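Local coordinates for protein methylenetetrahydrofolate--tRNA-(uracil-5-)-methyltransferase TrmFO (PDB 3G5S) that probably catalyses the folate- and FAD-dependent methylation of uridine 54 in tRNA, forming 5-methyluridine with reducing power from NADH or NADPH, at residues Q261-S273 and N386-V400. Residues are numbered along the deposited sequence; the frame is centred on the assembly and turned at random.
Sequences QLRQEDKAGRMWS and NPEGFQPMYANWGLV. With GSH (glutathione), chain C; EDO (1,2-ethanediol), chain G; EDO (1,2-ethanediol), chain F.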
loop_
_atom_site.group_PDB
_atom_site.type_symbol
_atom_site.label_atom_id
_atom_site.label_comp_id
_atom_site.label_asym_id
_atom_site.label_seq_id
_atom_site.Cartn_x
_atom_site.Cartn_y
_atom_site.Cartn_z
ATOM N N GLN A 261 1.970 12.829 -18.811
ATOM C CA GLN A 261 3.035 11.847 -18.872
ATOM C C GLN A 261 2.735 10.683 -17.950
ATOM O O GLN A 261 2.148 10.871 -16.884
ATOM C CB GLN A 261 4.356 12.462 -18.434
ATOM C CG GLN A 261 4.867 13.546 -19.326
ATOM C CD GLN A 261 6.304 13.848 -19.029
ATOM O OE1 GLN A 261 6.647 14.242 -17.911
ATOM N NE2 GLN A 261 7.166 13.643 -20.015
ATOM N N LEU A 262 3.164 9.491 -18.351
ATOM C CA LEU A 262 3.075 8.318 -17.495
ATOM C C LEU A 262 4.448 7.707 -17.327
ATOM O O LEU A 262 5.262 7.718 -18.253
ATOM C CB LEU A 262 2.112 7.277 -18.061
ATOM C CG LEU A 262 0.641 7.704 -18.039
ATOM C CD1 LEU A 262 0.291 8.405 -19.322
ATOM C CD2 LEU A 262 -0.259 6.502 -17.822
ATOM N N ARG A 263 4.711 7.185 -16.136
ATOM C CA ARG A 263 5.994 6.546 -15.875
ATOM C C ARG A 263 5.798 5.151 -15.312
ATOM O O ARG A 263 4.820 4.870 -14.620
ATOM C CB ARG A 263 6.855 7.380 -14.930
ATOM C CG ARG A 263 6.477 7.283 -13.483
ATOM C CD ARG A 263 7.551 7.896 -12.592
ATOM N NE ARG A 263 7.462 7.301 -11.272
ATOM C CZ ARG A 263 8.275 7.552 -10.253
ATOM N NH1 ARG A 263 9.276 8.420 -10.364
ATOM N NH2 ARG A 263 8.071 6.916 -9.111
ATOM N N GLN A 264 6.748 4.276 -15.608
ATOM C CA GLN A 264 6.697 2.903 -15.141
ATOM C C GLN A 264 7.004 2.821 -13.642
ATOM O O GLN A 264 8.006 3.374 -13.176
ATOM C CB GLN A 264 7.686 2.063 -15.943
ATOM C CG GLN A 264 7.679 0.603 -15.572
ATOM C CD GLN A 264 8.595 -0.235 -16.437
ATOM O OE1 GLN A 264 9.040 -1.307 -16.022
ATOM N NE2 GLN A 264 8.892 0.246 -17.638
ATOM N N GLU A 265 6.153 2.122 -12.892
ATOM C CA GLU A 265 6.351 1.987 -11.450
ATOM C C GLU A 265 6.877 0.614 -11.043
ATOM O O GLU A 265 7.711 0.509 -10.148
ATOM C CB GLU A 265 5.054 2.261 -10.691
ATOM C CG GLU A 265 4.546 3.681 -10.819
ATOM C CD GLU A 265 5.524 4.738 -10.313
ATOM O OE1 GLU A 265 6.481 4.410 -9.580
ATOM O OE2 GLU A 265 5.317 5.919 -10.654
ATOM N N ASP A 266 6.370 -0.437 -11.677
ATOM C CA ASP A 266 6.756 -1.795 -11.324
ATOM C C ASP A 266 7.849 -2.328 -12.241
ATOM O O ASP A 266 8.017 -1.871 -13.368
ATOM C CB ASP A 266 5.543 -2.739 -11.336
ATOM C CG ASP A 266 4.908 -2.865 -12.705
ATOM O OD1 ASP A 266 4.946 -1.880 -13.471
ATOM O OD2 ASP A 266 4.349 -3.946 -13.006
ATOM N N LYS A 267 8.584 -3.312 -11.746
ATOM C CA LYS A 267 9.622 -3.959 -12.531
ATOM C C LYS A 267 9.041 -4.574 -13.805
ATOM O O LYS A 267 9.636 -4.481 -14.875
ATOM C CB LYS A 267 10.299 -5.034 -11.682
ATOM C CG LYS A 267 11.613 -5.543 -12.224
ATOM C CD LYS A 267 12.255 -6.500 -11.233
ATOM C CE LYS A 267 13.719 -6.726 -11.553
ATOM N NZ LYS A 267 13.905 -7.189 -12.944
ATOM N N ALA A 268 7.865 -5.187 -13.687
ATOM C CA ALA A 268 7.227 -5.874 -14.812
ATOM C C ALA A 268 6.651 -4.930 -15.867
ATOM O O ALA A 268 6.376 -5.345 -16.990
ATOM C CB ALA A 268 6.144 -6.828 -14.313
ATOM N N GLY A 269 6.453 -3.670 -15.506
ATOM C CA GLY A 269 5.915 -2.706 -16.446
ATOM C C GLY A 269 4.417 -2.787 -16.669
ATOM O O GLY A 269 3.919 -2.242 -17.652
ATOM N N ARG A 270 3.695 -3.451 -15.768
ATOM C CA ARG A 270 2.232 -3.469 -15.828
ATOM C C ARG A 270 1.585 -2.204 -15.265
ATOM O O ARG A 270 0.415 -1.945 -15.528
ATOM C CB ARG A 270 1.676 -4.666 -15.057
ATOM C CG ARG A 270 1.963 -6.002 -15.695
ATOM C CD ARG A 270 1.313 -7.134 -14.923
ATOM N NE ARG A 270 1.914 -7.331 -13.606
ATOM C CZ ARG A 270 2.894 -8.192 -13.349
ATOM N NH1 ARG A 270 3.416 -8.929 -14.324
ATOM N NH2 ARG A 270 3.371 -8.299 -12.117
HETATM N N MSE A 271 2.332 -1.439 -14.474
HETATM C CA MSE A 271 1.747 -0.356 -13.683
HETATM C C MSE A 271 2.427 0.971 -13.981
HETATM O O MSE A 271 3.626 1.125 -13.729
HETATM C CB MSE A 271 1.868 -0.684 -12.191
HETATM C CG MSE A 271 1.145 -1.957 -11.825
HETATM SE SE MSE A 271 1.542 -2.594 -10.051
HETATM C CE MSE A 271 0.717 -1.194 -9.106
ATOM N N TRP A 272 1.664 1.919 -14.522
ATOM C CA TRP A 272 2.193 3.217 -14.922
ATOM C C TRP A 272 1.424 4.338 -14.242
ATOM O O TRP A 272 0.190 4.378 -14.288
ATOM C CB TRP A 272 2.128 3.368 -16.450
ATOM C CG TRP A 272 3.114 2.475 -17.156
ATOM C CD1 TRP A 272 3.162 1.109 -17.115
ATOM C CD2 TRP A 272 4.214 2.889 -17.975
ATOM N NE1 TRP A 272 4.222 0.651 -17.862
ATOM C CE2 TRP A 272 4.880 1.723 -18.404
ATOM C CE3 TRP A 272 4.697 4.132 -18.387
ATOM C CZ2 TRP A 272 6.003 1.766 -19.224
ATOM C CZ3 TRP A 272 5.807 4.175 -19.203
ATOM C CH2 TRP A 272 6.448 3.000 -19.616
ATOM N N SER A 273 2.149 5.247 -13.597
ATOM C CA SER A 273 1.503 6.351 -12.897
ATOM C C SER A 273 1.439 7.597 -13.764
ATOM O O SER A 273 2.278 7.807 -14.635
ATOM C CB SER A 273 2.220 6.680 -11.586
ATOM O OG SER A 273 3.479 7.268 -11.834
ATOM N N ASN A 386 9.823 1.430 -8.473
ATOM C CA ASN A 386 10.584 2.647 -8.723
ATOM C C ASN A 386 10.837 3.390 -7.406
ATOM O O ASN A 386 9.890 3.784 -6.733
ATOM C CB ASN A 386 9.777 3.518 -9.689
ATOM C CG ASN A 386 10.585 4.650 -10.288
ATOM O OD1 ASN A 386 11.523 5.159 -9.675
ATOM N ND2 ASN A 386 10.206 5.063 -11.493
ATOM N N PRO A 387 12.117 3.588 -7.027
ATOM C CA PRO A 387 12.393 4.195 -5.718
ATOM C C PRO A 387 12.239 5.715 -5.695
ATOM O O PRO A 387 12.080 6.317 -4.623
ATOM C CB PRO A 387 13.853 3.821 -5.465
ATOM C CG PRO A 387 14.449 3.686 -6.837
ATOM C CD PRO A 387 13.345 3.158 -7.722
ATOM N N GLU A 388 12.311 6.336 -6.863
ATOM C CA GLU A 388 12.278 7.790 -6.936
ATOM C C GLU A 388 10.859 8.278 -6.703
ATOM O O GLU A 388 9.970 8.023 -7.509
ATOM C CB GLU A 388 12.793 8.256 -8.297
ATOM C CG GLU A 388 14.210 7.795 -8.589
ATOM C CD GLU A 388 15.202 8.259 -7.540
ATOM O OE1 GLU A 388 16.107 7.471 -7.189
ATOM O OE2 GLU A 388 15.074 9.409 -7.066
ATOM N N GLY A 389 10.639 8.971 -5.594
ATOM C CA GLY A 389 9.298 9.403 -5.240
ATOM C C GLY A 389 8.362 8.252 -4.886
ATOM O O GLY A 389 7.155 8.346 -5.082
ATOM N N PHE A 390 8.919 7.163 -4.358
ATOM C CA PHE A 390 8.127 5.996 -3.988
ATOM C C PHE A 390 6.938 6.377 -3.122
ATOM O O PHE A 390 7.084 7.132 -2.150
ATOM C CB PHE A 390 8.992 4.970 -3.246
ATOM C CG PHE A 390 8.202 3.832 -2.669
ATOM C CD1 PHE A 390 7.739 2.811 -3.485
ATOM C CD2 PHE A 390 7.909 3.790 -1.317
ATOM C CE1 PHE A 390 7.002 1.776 -2.963
ATOM C CE2 PHE A 390 7.171 2.756 -0.789
ATOM C CZ PHE A 390 6.713 1.748 -1.617
ATOM N N GLN A 391 5.760 5.863 -3.504
ATOM C CA GLN A 391 4.482 6.072 -2.813
ATOM C C GLN A 391 3.941 4.729 -2.305
ATOM O O GLN A 391 4.322 3.676 -2.814
ATOM C CB GLN A 391 3.444 6.683 -3.771
ATOM C CG GLN A 391 3.776 8.074 -4.287
ATOM C CD GLN A 391 3.818 9.108 -3.181
ATOM O OE1 GLN A 391 2.884 9.237 -2.391
ATOM N NE2 GLN A 391 4.909 9.846 -3.118
ATOM N N PRO A 392 3.033 4.760 -1.315
ATOM C CA PRO A 392 2.509 3.497 -0.777
ATOM C C PRO A 392 1.613 2.734 -1.745
ATOM O O PRO A 392 1.046 3.305 -2.679
ATOM C CB PRO A 392 1.691 3.938 0.440
ATOM C CG PRO A 392 2.236 5.326 0.793
ATOM C CD PRO A 392 2.573 5.926 -0.542
HETATM N N MSE A 393 1.469 1.441 -1.484
HETATM C CA MSE A 393 0.719 0.544 -2.353
HETATM C C MSE A 393 -0.330 -0.246 -1.578
HETATM O O MSE A 393 -0.068 -0.724 -0.471
HETATM C CB MSE A 393 1.691 -0.411 -3.044
HETATM C CG MSE A 393 1.050 -1.351 -4.058
HETATM SE SE MSE A 393 -0.032 -0.420 -5.390
HETATM C CE MSE A 393 1.281 0.882 -5.962
ATOM N N TYR A 394 -1.509 -0.381 -2.180
ATOM C CA TYR A 394 -2.529 -1.292 -1.680
ATOM C C TYR A 394 -2.751 -2.444 -2.655
ATOM O O TYR A 394 -2.259 -2.413 -3.787
ATOM C CB TYR A 394 -3.822 -0.567 -1.314
ATOM C CG TYR A 394 -4.561 0.179 -2.408
ATOM C CD1 TYR A 394 -4.615 1.566 -2.412
ATOM C CD2 TYR A 394 -5.283 -0.501 -3.380
ATOM C CE1 TYR A 394 -5.340 2.256 -3.374
ATOM C CE2 TYR A 394 -6.009 0.184 -4.356
ATOM C CZ TYR A 394 -6.034 1.561 -4.343
ATOM O OH TYR A 394 -6.751 2.271 -5.287
ATOM N N ALA A 395 -3.470 -3.473 -2.211
ATOM C CA ALA A 395 -3.677 -4.662 -3.034
ATOM C C ALA A 395 -4.473 -4.332 -4.297
ATOM O O ALA A 395 -5.504 -3.672 -4.230
ATOM C CB ALA A 395 -4.404 -5.718 -2.238
ATOM N N ASN A 396 -3.992 -4.821 -5.431
ATOM C CA ASN A 396 -4.666 -4.628 -6.708
ATOM C C ASN A 396 -4.154 -5.671 -7.695
ATOM O O ASN A 396 -3.085 -6.258 -7.493
ATOM C CB ASN A 396 -4.457 -3.205 -7.245
ATOM C CG ASN A 396 -3.018 -2.930 -7.613
ATOM O OD1 ASN A 396 -2.229 -2.444 -6.784
ATOM N ND2 ASN A 396 -2.648 -3.260 -8.836
ATOM N N TRP A 397 -4.910 -5.894 -8.763
ATOM C CA TRP A 397 -4.572 -6.942 -9.713
ATOM C C TRP A 397 -3.328 -6.667 -10.553
ATOM O O TRP A 397 -2.797 -7.581 -11.163
ATOM C CB TRP A 397 -5.763 -7.261 -10.614
ATOM C CG TRP A 397 -6.906 -7.900 -9.897
ATOM C CD1 TRP A 397 -8.181 -7.424 -9.809
ATOM C CD2 TRP A 397 -6.898 -9.160 -9.206
ATOM N NE1 TRP A 397 -8.967 -8.302 -9.101
ATOM C CE2 TRP A 397 -8.204 -9.375 -8.720
ATOM C CE3 TRP A 397 -5.913 -10.118 -8.943
ATOM C CZ2 TRP A 397 -8.550 -10.518 -7.988
ATOM C CZ3 TRP A 397 -6.258 -11.253 -8.217
ATOM C CH2 TRP A 397 -7.563 -11.442 -7.749
ATOM N N GLY A 398 -2.853 -5.424 -10.590
ATOM C CA GLY A 398 -1.617 -5.133 -11.296
ATOM C C GLY A 398 -0.371 -5.747 -10.671
ATOM O O GLY A 398 0.667 -5.838 -11.327
ATOM N N LEU A 399 -0.479 -6.184 -9.417
ATOM C CA LEU A 399 0.666 -6.689 -8.659
ATOM C C LEU A 399 1.051 -8.120 -9.007
ATOM O O LEU A 399 2.149 -8.553 -8.681
ATOM C CB LEU A 399 0.369 -6.622 -7.165
ATOM C CG LEU A 399 0.180 -5.222 -6.599
ATOM C CD1 LEU A 399 -0.274 -5.305 -5.162
ATOM C CD2 LEU A 399 1.442 -4.378 -6.718
ATOM N N VAL A 400 0.138 -8.867 -9.623
ATOM C CA VAL A 400 0.379 -10.275 -9.946
ATOM C C VAL A 400 0.475 -10.444 -11.461
ATOM O O VAL A 400 0.076 -9.557 -12.212
ATOM C CB VAL A 400 -0.720 -11.198 -9.363
ATOM C CG1 VAL A 400 -0.784 -11.066 -7.841
ATOM C CG2 VAL A 400 -2.074 -10.907 -10.003
HETATM N N1 GSH C . 5.594 11.236 -0.700
HETATM C CA1 GSH C . 7.014 11.170 -0.992
HETATM C C1 GSH C . 7.802 12.311 -0.367
HETATM O O11 GSH C . 7.142 13.183 0.499
HETATM O O12 GSH C . 8.988 12.277 -0.383
HETATM C CB1 GSH C . 7.334 10.979 -2.472
HETATM C CG1 GSH C . 7.363 12.220 -3.356
HETATM C CD1 GSH C . 6.045 12.929 -3.655
HETATM O OE1 GSH C . 5.039 12.685 -3.071
HETATM N N2 GSH C . 6.059 13.907 -4.707
HETATM C CA2 GSH C . 4.849 14.540 -5.128
HETATM C C2 GSH C . 4.360 14.019 -6.476
HETATM O O2 GSH C . 4.796 14.469 -7.483
HETATM C CB2 GSH C . 5.107 16.038 -5.138
HETATM S SG2 GSH C . 3.676 17.106 -5.407
HETATM N N3 GSH C . 3.078 13.344 -6.489
HETATM C CA3 GSH C . 2.478 12.985 -7.756
HETATM C C3 GSH C . 3.123 11.787 -8.437
HETATM O O31 GSH C . 3.211 11.698 -9.622
HETATM O O32 GSH C . 3.845 10.947 -7.613
HETATM C C1 EDO G . 10.686 0.228 -11.937
HETATM O O1 EDO G . 10.570 -0.694 -10.845
HETATM C C2 EDO G . 11.686 1.336 -11.618
HETATM O O2 EDO G . 12.784 0.785 -10.891
HETATM C C1 EDO F . 9.474 7.778 0.231
HETATM O O1 EDO F . 9.343 8.299 -1.094
HETATM C C2 EDO F . 10.608 8.520 0.924
HETATM O O2 EDO F . 11.818 8.265 0.206
HETATM O O HOH W 1 7.235 3.432 -7.137
HETATM O O HOH W 2 3.473 -5.503 -10.980
#
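Arg-263 and Asn-386 stack flat on each other, the amide of Asn-386 lying over one face of the guanidinium with the two planes 8° apart and ND2 3.4 Å from CZ. In that position ND2 also donates an almost straight bond (169°) to Gln-264 O at 3.2 Å, while the backbone N of Asn-386 bonds to Glu-265 O. The edge of the same guanidinium is used twice: NH1 and NH2 converge end-on upon Glu-388 O, with NH2 at 2.7 Å, and NE and NH2 grip the carboxylate of Glu-265 side-on in a salt bridge, NE lying 2.6 Å from OE2. Ser-273 OG adds a bond to the anti lone pair of OE2, which helps fix the carboxylate's rotation. An alanine in place of Arg-263 would probably leave Glu-388 O and the Glu-265 carboxylate short of donors and the Asn-386 amide without its stacking surface.

The contact joins the antiparallel hairpin of strands 258-264 and 271-274 to the loop between helices 374-384 and 409-429; an Asx turn at Asn-386 and a type II turn from Pro-387 to Phe-390 lead that loop to Gln-391, in the glutathione pocket.

A second arginine serves the hairpin's turn. The bend at chi3 (-68°) of Arg-270 brings NE to Gly-398 O at 3.0 Å, in the guanidinium plane; Val-400 O covers one face and Ala-268 CB the opposite one. A water links Gly-398 O to Asp-266 OD2.

Apolar packing lies between these polar ends: selenomethionines Met-271 and Met-393 meet tip to tip, CE to CE at 3.8 Å, and Leu-399 CD2 touches Met-271 SE.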